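CRISPR-associated protein, Cse1 family (Acidimicrobium ferrooxidans, PDB 4H3T) probably serves as the large Cse1 subunit of the type I-E CRISPR surveillance complex Cascade, which recognises invading DNA. Local coordinates at residues Thr127-Ser130 with Leu131-Tyr134; Ile194-Leu197 with Ala198-Gly201; Arg439-Glu442 with Gly443-Ala446; Ala485-Ala488 with Ala489-Ala493. The protein carries 1 engineered substitution. One frame throughout, in Å; residues are numbered along the deposited sequence.

Interaction 1. Residues Thr127-Ser130 with Leu131-Tyr134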
# COMPACT_ATOMS: atom_id res chain seq x y z
N THR A 127 -14.83 -23.05 -7.79
CA THR A 127 -13.85 -23.11 -8.88
C THR A 127 -12.71 -22.21 -8.45
O THR A 127 -12.89 -21.24 -7.68
CB THR A 127 -14.45 -22.74 -10.25
OG1 THR A 127 -14.89 -21.40 -10.19
CG2 THR A 127 -15.57 -23.68 -10.66
N ALA A 128 -11.52 -22.53 -8.93
CA ALA A 128 -10.33 -21.81 -8.55
C ALA A 128 -10.30 -20.32 -8.94
O ALA A 128 -9.57 -19.54 -8.32
CB ALA A 128 -9.14 -22.51 -9.09
N ASN A 129 -11.16 -19.89 -9.84
CA ASN A 129 -11.26 -18.47 -10.18
C ASN A 129 -11.67 -17.63 -8.93
O ASN A 129 -11.27 -16.48 -8.85
CB ASN A 129 -12.27 -18.30 -11.34
CG ASN A 129 -12.32 -16.90 -11.82
OD1 ASN A 129 -13.34 -16.22 -11.65
ND2 ASN A 129 -11.21 -16.47 -12.42
N SER A 130 -12.36 -18.22 -7.93
CA SER A 130 -12.71 -17.52 -6.66
C SER A 130 -11.43 -17.07 -5.86
O SER A 130 -11.52 -16.20 -4.98
CB SER A 130 -13.58 -18.41 -5.79
OG SER A 130 -12.81 -19.50 -5.32
N LEU A 131 -10.25 -17.69 -6.11
CA LEU A 131 -9.00 -17.29 -5.44
C LEU A 131 -8.39 -16.05 -6.11
O LEU A 131 -7.57 -15.36 -5.53
CB LEU A 131 -8.04 -18.51 -5.56
CG LEU A 131 -6.87 -18.69 -4.69
CD1 LEU A 131 -7.17 -18.58 -3.21
CD2 LEU A 131 -6.22 -20.00 -5.02
N VAL A 132 -8.84 -15.72 -7.31
CA VAL A 132 -8.29 -14.56 -8.04
C VAL A 132 -8.98 -13.30 -7.59
O VAL A 132 -10.19 -13.28 -7.59
CB VAL A 132 -8.45 -14.76 -9.55
CG1 VAL A 132 -8.03 -13.51 -10.35
CG2 VAL A 132 -7.69 -16.02 -10.03
N ALA A 133 -8.23 -12.21 -7.28
CA ALA A 133 -8.83 -10.91 -7.00
C ALA A 133 -8.94 -10.18 -8.34
O ALA A 133 -7.97 -10.18 -9.13
CB ALA A 133 -7.94 -10.10 -6.07
N TYR A 134 -10.03 -9.47 -8.52
CA TYR A 134 -10.25 -8.60 -9.69
C TYR A 134 -10.35 -7.11 -9.23
O TYR A 134 -10.55 -6.79 -8.04
CB TYR A 134 -11.51 -9.07 -10.46
CG TYR A 134 -11.26 -10.38 -11.20
CD1 TYR A 134 -10.56 -10.41 -12.40
CD2 TYR A 134 -11.69 -11.60 -10.67
CE1 TYR A 134 -10.28 -11.61 -13.06
CE2 TYR A 134 -11.50 -12.79 -11.36
CZ TYR A 134 -10.77 -12.80 -12.54
OH TYR A 134 -10.52 -13.99 -13.20
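Asn-129 and Tyr-134 meet through their polar ends: ND2 of Asn-129 gives a hydrogen bond to OH of Tyr-134 at 2.7 Å. The bond is fairly straight, with an N-H...O angle of 159°, and the hydroxyl lies close to the plane of the amide, whereas amide and ring planes are turned 44° from each other. With CG anti to the backbone N (chi1 -174°), the Asn-129 amide is swung round to the rim of the ring, and CG1 of Val-132 lies over one face of the same ring. Without the amide, as with an alanine here, the Tyr-134 hydroxyl is likely to lose this donor and the ring to swing more freely. This is the looser side, for Tyr-134 is exposed. The tight side holds Ala-128 and Leu-131, both buried: N of Leu-131 bonds to O of Ala-128 at 3.0 Å, and the bulk of the leucine packs on Trp-163 of helix 157-170 and Ile-283 of strand 275-289. One residue on, N of Val-132 reaches O of Asn-129 at 3.0 Å. At the start, Ser-130 sends OG back to O of Thr-127 at 2.9 Å, where its own N also bonds. Successive i to i+3 backbone bonds of this kind are the signature of a short 3-10 helix, here directly following strand 126-127.

Interaction 2. Residues Ile194-Leu197 with Ala198-Gly201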
# COMPACT_ATOMS: atom_id res chain seq x y z
N ILE A 194 -12.09 -8.75 7.42
CA ILE A 194 -11.23 -8.58 6.24
C ILE A 194 -9.79 -9.01 6.60
O ILE A 194 -9.45 -9.03 7.78
CB ILE A 194 -11.24 -7.16 5.68
CG1 ILE A 194 -10.66 -6.13 6.71
CG2 ILE A 194 -12.67 -6.79 5.24
CD1 ILE A 194 -10.70 -4.71 6.23
N GLY A 195 -8.99 -9.36 5.61
CA GLY A 195 -7.59 -9.71 5.86
C GLY A 195 -6.83 -8.55 6.49
O GLY A 195 -7.17 -7.38 6.32
N TYR A 196 -5.77 -8.89 7.19
CA TYR A 196 -4.99 -7.87 7.89
C TYR A 196 -4.35 -6.82 6.95
O TYR A 196 -4.39 -5.64 7.26
CB TYR A 196 -3.94 -8.55 8.73
CG TYR A 196 -3.00 -7.57 9.40
CD1 TYR A 196 -3.34 -6.95 10.58
CD2 TYR A 196 -1.81 -7.18 8.78
CE1 TYR A 196 -2.47 -6.05 11.21
CE2 TYR A 196 -0.97 -6.25 9.37
CZ TYR A 196 -1.26 -5.76 10.62
OH TYR A 196 -0.43 -4.82 11.21
N LEU A 197 -3.84 -7.23 5.78
CA LEU A 197 -3.28 -6.27 4.82
C LEU A 197 -4.38 -5.44 4.17
O LEU A 197 -4.10 -4.30 3.78
CB LEU A 197 -2.39 -6.92 3.75
CG LEU A 197 -1.03 -7.35 4.18
CD1 LEU A 197 -0.19 -7.78 2.96
CD2 LEU A 197 -0.30 -6.21 4.89
N ALA A 198 -5.59 -5.99 4.05
CA ALA A 198 -6.75 -5.23 3.56
C ALA A 198 -7.14 -4.11 4.61
O ALA A 198 -7.71 -3.09 4.24
CB ALA A 198 -7.94 -6.15 3.26
N TRP A 199 -6.89 -4.36 5.90
CA TRP A 199 -7.18 -3.44 6.97
C TRP A 199 -6.14 -2.34 7.13
O TRP A 199 -6.49 -1.20 7.38
CB TRP A 199 -7.28 -4.22 8.29
CG TRP A 199 -7.63 -3.35 9.45
CD1 TRP A 199 -8.77 -2.61 9.61
CD2 TRP A 199 -6.86 -3.16 10.64
NE1 TRP A 199 -8.73 -1.96 10.81
CE2 TRP A 199 -7.54 -2.24 11.45
CE3 TRP A 199 -5.62 -3.65 11.08
CZ2 TRP A 199 -7.03 -1.77 12.66
CZ3 TRP A 199 -5.09 -3.17 12.28
CH2 TRP A 199 -5.81 -2.27 13.07
N ILE A 200 -4.86 -2.67 7.08
CA ILE A 200 -3.84 -1.63 7.32
C ILE A 200 -3.58 -0.77 6.06
O ILE A 200 -3.81 -1.20 4.92
CB ILE A 200 -2.48 -2.16 7.87
CG1 ILE A 200 -1.77 -3.14 6.91
CG2 ILE A 200 -2.65 -2.80 9.24
CD1 ILE A 200 -0.31 -3.21 7.04
N GLY A 201 -3.05 0.40 6.30
CA GLY A 201 -2.48 1.27 5.28
C GLY A 201 -1.03 0.84 5.14
O GLY A 201 -0.23 1.07 6.03
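Tyr-196 has CG anti to its own N (chi1 175°), and Ile-200 has CG2 anti to its carbonyl carbon; together these settings bring the methyl over the phenol. CG2 of Ile-200 stands 3.9 Å from the centroid of the Tyr-196 ring and 28° off its normal, a CH-pi contact. Tyrosine suits the place: its flat face receives this methyl, while its OH is hydrogen-bonded to OD2 of Asp-298. The other branch of Ile-200 runs alongside Leu-197, pointing the same way, with CD1 of Ile-200 3.7 Å from CD2 of Leu-197. Trp-199 turns its indole edge to the tyrosine, CE3 of Trp-199 lying 4.0 Å from CE1 of Tyr-196. On the flank, CD1 of Ile-194 reaches CB of Trp-199 at 4.0 Å. Gly-195, the N-cap, accepts through its O from N of Trp-199 at 3.1 Å, and O of Tyr-196 accepts from N of Ile-200 at 3.0 Å. The chemistry implies a short, largely buried helix held within by apolar and CH-pi contacts, while Tyr-196 links it to Asp-298 and Trp-199 makes cation-pi contacts with Arg-291 and Arg-319.

Interaction 3. Residues Arg439-Glu442 with Gly443-Ala446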
# COMPACT_ATOMS: atom_id res chain seq x y z
N ARG A 439 -23.41 35.86 -7.18
CA ARG A 439 -23.63 34.65 -6.41
C ARG A 439 -24.18 33.52 -7.29
O ARG A 439 -24.85 33.75 -8.30
CB ARG A 439 -24.61 34.97 -5.28
CG ARG A 439 -26.01 35.32 -5.78
CD ARG A 439 -26.93 35.84 -4.72
NE ARG A 439 -26.96 35.02 -3.50
CZ ARG A 439 -27.78 34.00 -3.26
NH1 ARG A 439 -28.66 33.61 -4.17
NH2 ARG A 439 -27.73 33.36 -2.10
N VAL A 440 -23.95 32.30 -6.84
CA VAL A 440 -24.54 31.13 -7.49
C VAL A 440 -25.93 30.97 -6.90
O VAL A 440 -26.03 30.83 -5.69
CB VAL A 440 -23.72 29.83 -7.28
CG1 VAL A 440 -24.46 28.64 -7.87
CG2 VAL A 440 -22.33 29.95 -7.86
N PRO A 441 -26.98 30.95 -7.67
CA PRO A 441 -28.30 30.73 -7.05
C PRO A 441 -28.41 29.32 -6.45
O PRO A 441 -27.71 28.37 -6.85
CB PRO A 441 -29.29 30.95 -8.19
CG PRO A 441 -28.54 30.86 -9.42
CD PRO A 441 -27.06 31.01 -9.14
N GLU A 442 -29.25 29.21 -5.43
CA GLU A 442 -29.40 27.97 -4.66
C GLU A 442 -29.75 26.75 -5.56
O GLU A 442 -29.18 25.68 -5.35
CB GLU A 442 -30.50 28.15 -3.56
CG GLU A 442 -30.05 29.07 -2.42
CD GLU A 442 -30.12 30.59 -2.59
OE1 GLU A 442 -30.40 31.11 -3.70
OE2 GLU A 442 -29.85 31.27 -1.57
N GLY A 443 -30.61 26.93 -6.58
CA GLY A 443 -30.96 25.87 -7.53
C GLY A 443 -29.79 25.31 -8.32
O GLY A 443 -29.89 24.18 -8.78
N LYS A 444 -28.65 26.05 -8.42
CA LYS A 444 -27.43 25.60 -9.13
C LYS A 444 -26.26 25.34 -8.21
O LYS A 444 -25.16 25.01 -8.70
CB LYS A 444 -27.01 26.64 -10.15
CG LYS A 444 -28.07 26.84 -11.24
CD LYS A 444 -27.64 27.88 -12.22
CE LYS A 444 -28.76 28.36 -13.15
NZ LYS A 444 -28.39 29.65 -13.81
N ALA A 445 -26.48 25.39 -6.88
CA ALA A 445 -25.37 25.21 -5.93
C ALA A 445 -24.70 23.85 -6.07
O ALA A 445 -23.47 23.79 -6.05
CB ALA A 445 -25.88 25.40 -4.48
N ALA A 446 -25.47 22.74 -6.12
CA ALA A 446 -24.84 21.42 -6.19
C ALA A 446 -24.07 21.26 -7.53
O ALA A 446 -23.00 20.70 -7.54
CB ALA A 446 -25.89 20.31 -5.98
O HOH W 1 -28.44 22.87 -6.15
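Pro-441 and Lys-444 face each other at a slant, CG of the proline ring lying 4.2 Å from CD of the lysine. Beyond CG the lysine chain is extended, and it runs past the pyrrolidine ring with CD nearest. Val-440 approaches the same lysine nearer its root: CG1 of Val-440 is 4.0 Å from CB of Lys-444. The long aliphatic stem of lysine suits this exposed site, since it can cover two apolar neighbours and probably still leave its ammonium group to the solvent side. The guanidinium of Arg-439 grips the carboxylate of Glu-442 end-on in a salt bridge with two nearly straight hydrogen bonds, NH1 of Arg-439 to OE1 of Glu-442 at 3.1 Å and NH2 of Arg-439 to OE2 of Glu-442 at 3.0 Å. Both oxygens lie close to the guanidinium plane, yet they are approached from above the carboxylate plane, so the groups are not coplanar. A bend at chi2 (81°) folds the glutamate chain back toward the arginine. Behind these side chains the backbone turns into helix 445-473: N of Lys-444 bonds to O of Pro-441 at 3.0 Å, and N of Ala-445 to O of Glu-442 at 3.1 Å. A water extends the pattern, donating to O of Glu-442 and accepting from N of Ala-446. This surface turn thus rests mainly on polar bonds and a salt bridge, with a modest apolar patch.

Interaction 4. Residues Ala485-Ala488 with Ala489-Ala493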
# COMPACT_ATOMS: atom_id res chain seq x y z
N ALA A 485 10.18 29.04 -4.11
CA ALA A 485 9.87 30.06 -5.12
C ALA A 485 9.59 29.42 -6.52
O ALA A 485 8.64 29.84 -7.22
CB ALA A 485 10.99 31.10 -5.19
N GLU A 486 10.34 28.39 -6.92
CA GLU A 486 10.07 27.71 -8.20
C GLU A 486 8.71 27.06 -8.26
O GLU A 486 8.01 27.18 -9.27
CB GLU A 486 11.09 26.60 -8.45
CG GLU A 486 12.47 27.21 -8.73
CD GLU A 486 13.58 26.18 -8.60
OE1 GLU A 486 13.32 24.99 -8.29
OE2 GLU A 486 14.74 26.59 -8.80
N TRP A 487 8.35 26.35 -7.19
CA TRP A 487 7.06 25.68 -7.16
C TRP A 487 5.91 26.74 -7.22
O TRP A 487 4.92 26.55 -7.93
CB TRP A 487 6.94 24.82 -5.91
CG TRP A 487 5.64 24.09 -5.84
CD1 TRP A 487 4.64 24.25 -4.91
CD2 TRP A 487 5.19 23.06 -6.72
NE1 TRP A 487 3.60 23.40 -5.18
CE2 TRP A 487 3.93 22.62 -6.26
CE3 TRP A 487 5.75 22.45 -7.86
CZ2 TRP A 487 3.20 21.63 -6.92
CZ3 TRP A 487 5.01 21.48 -8.52
CH2 TRP A 487 3.77 21.06 -8.05
N ALA A 488 6.08 27.86 -6.51
CA ALA A 488 5.07 28.92 -6.49
C ALA A 488 4.78 29.42 -7.92
O ALA A 488 3.62 29.56 -8.31
CB ALA A 488 5.52 30.09 -5.62
N ALA A 489 5.83 29.76 -8.66
CA ALA A 489 5.68 30.22 -10.04
C ALA A 489 5.10 29.12 -10.97
O ALA A 489 4.33 29.43 -11.86
CB ALA A 489 7.03 30.72 -10.60
N LEU A 490 5.52 27.85 -10.82
CA LEU A 490 4.97 26.77 -11.65
C LEU A 490 3.44 26.61 -11.41
O LEU A 490 2.65 26.63 -12.34
CB LEU A 490 5.73 25.47 -11.37
CG LEU A 490 5.38 24.29 -12.26
CD1 LEU A 490 6.62 23.39 -12.46
CD2 LEU A 490 4.09 23.55 -11.76
N VAL A 491 3.03 26.57 -10.15
CA VAL A 491 1.61 26.38 -9.85
C VAL A 491 0.77 27.55 -10.36
O VAL A 491 -0.29 27.32 -10.92
CB VAL A 491 1.40 26.13 -8.34
CG1 VAL A 491 -0.08 26.17 -7.96
CG2 VAL A 491 2.02 24.82 -7.90
N GLU A 492 1.26 28.79 -10.20
CA GLU A 492 0.52 29.95 -10.72
C GLU A 492 0.33 29.89 -12.22
O GLU A 492 -0.75 30.24 -12.70
CB GLU A 492 1.26 31.28 -10.43
CG GLU A 492 1.18 31.78 -9.01
CD GLU A 492 1.56 33.25 -8.98
OE1 GLU A 492 2.77 33.55 -8.81
OE2 GLU A 492 0.69 34.09 -9.32
N ALA A 493 1.40 29.55 -12.95
CA ALA A 493 1.37 29.43 -14.41
C ALA A 493 0.36 28.35 -14.85
O ALA A 493 -0.43 28.60 -15.74
CB ALA A 493 2.76 29.14 -14.97
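Trp-487 meets Leu-490 and Val-491 one turn along its helix. From CB, CG lies anti to the backbone N (chi1 -179°), laying the indole beside the next turn. Past CG, the five-membered ring passes under CG2 of Val-491, a CH-pi contact 3.6 Å from its centroid and 24° off its normal. CE2 of Trp-487 comes nearest that methyl, at 3.3 Å. NE1 lies under it too and hydrogen-bonds to O of Ala-405. In the benzene ring, CZ2 also lies below the methyl, while CZ3 of Trp-487 meets CD2 of Leu-490 at 4.0 Å. Were a serine to stand here, the methyl of Val-491 would probably face a gap and O of Ala-405 lose its indole donor. In beta-branched Val-491 one methyl covers the indole, and the side chain also packs on Phe-408 of helix 397-415. Alongside, N of Val-491 bonds to O of Trp-487 at 2.9 Å. The small side chain of Ala-488 touches Arg-529 and Phe-532 of helix 511-532, consistent with close packing there. Glu-492 forms a salt bridge with Arg-529. Such i to i+3 and i to i+4 contacts are typical of an alpha-helix packed within a helical bundle.

Overall arrangement
Interaction 2 is the most deeply buried of the four, about 10 Å from the chain's centre to its own; interaction 3 lies at the surface, about 39 Å out, while interactions 1 and 4 are partly buried. Interactions 1 and 2 both pack against helix 157-170, though their nearest atoms are about 10 Å apart. Interaction 3 opens helix 445-473, and interaction 4 sits on the following helix 481-504, packed against that same helix. The chemistry follows place: ring and methyl contacts dominate interactions 2 and 4, a salt bridge and water mark interaction 3, and interaction 1 combines a buried leucine with an amide-hydroxyl bond on its more open side.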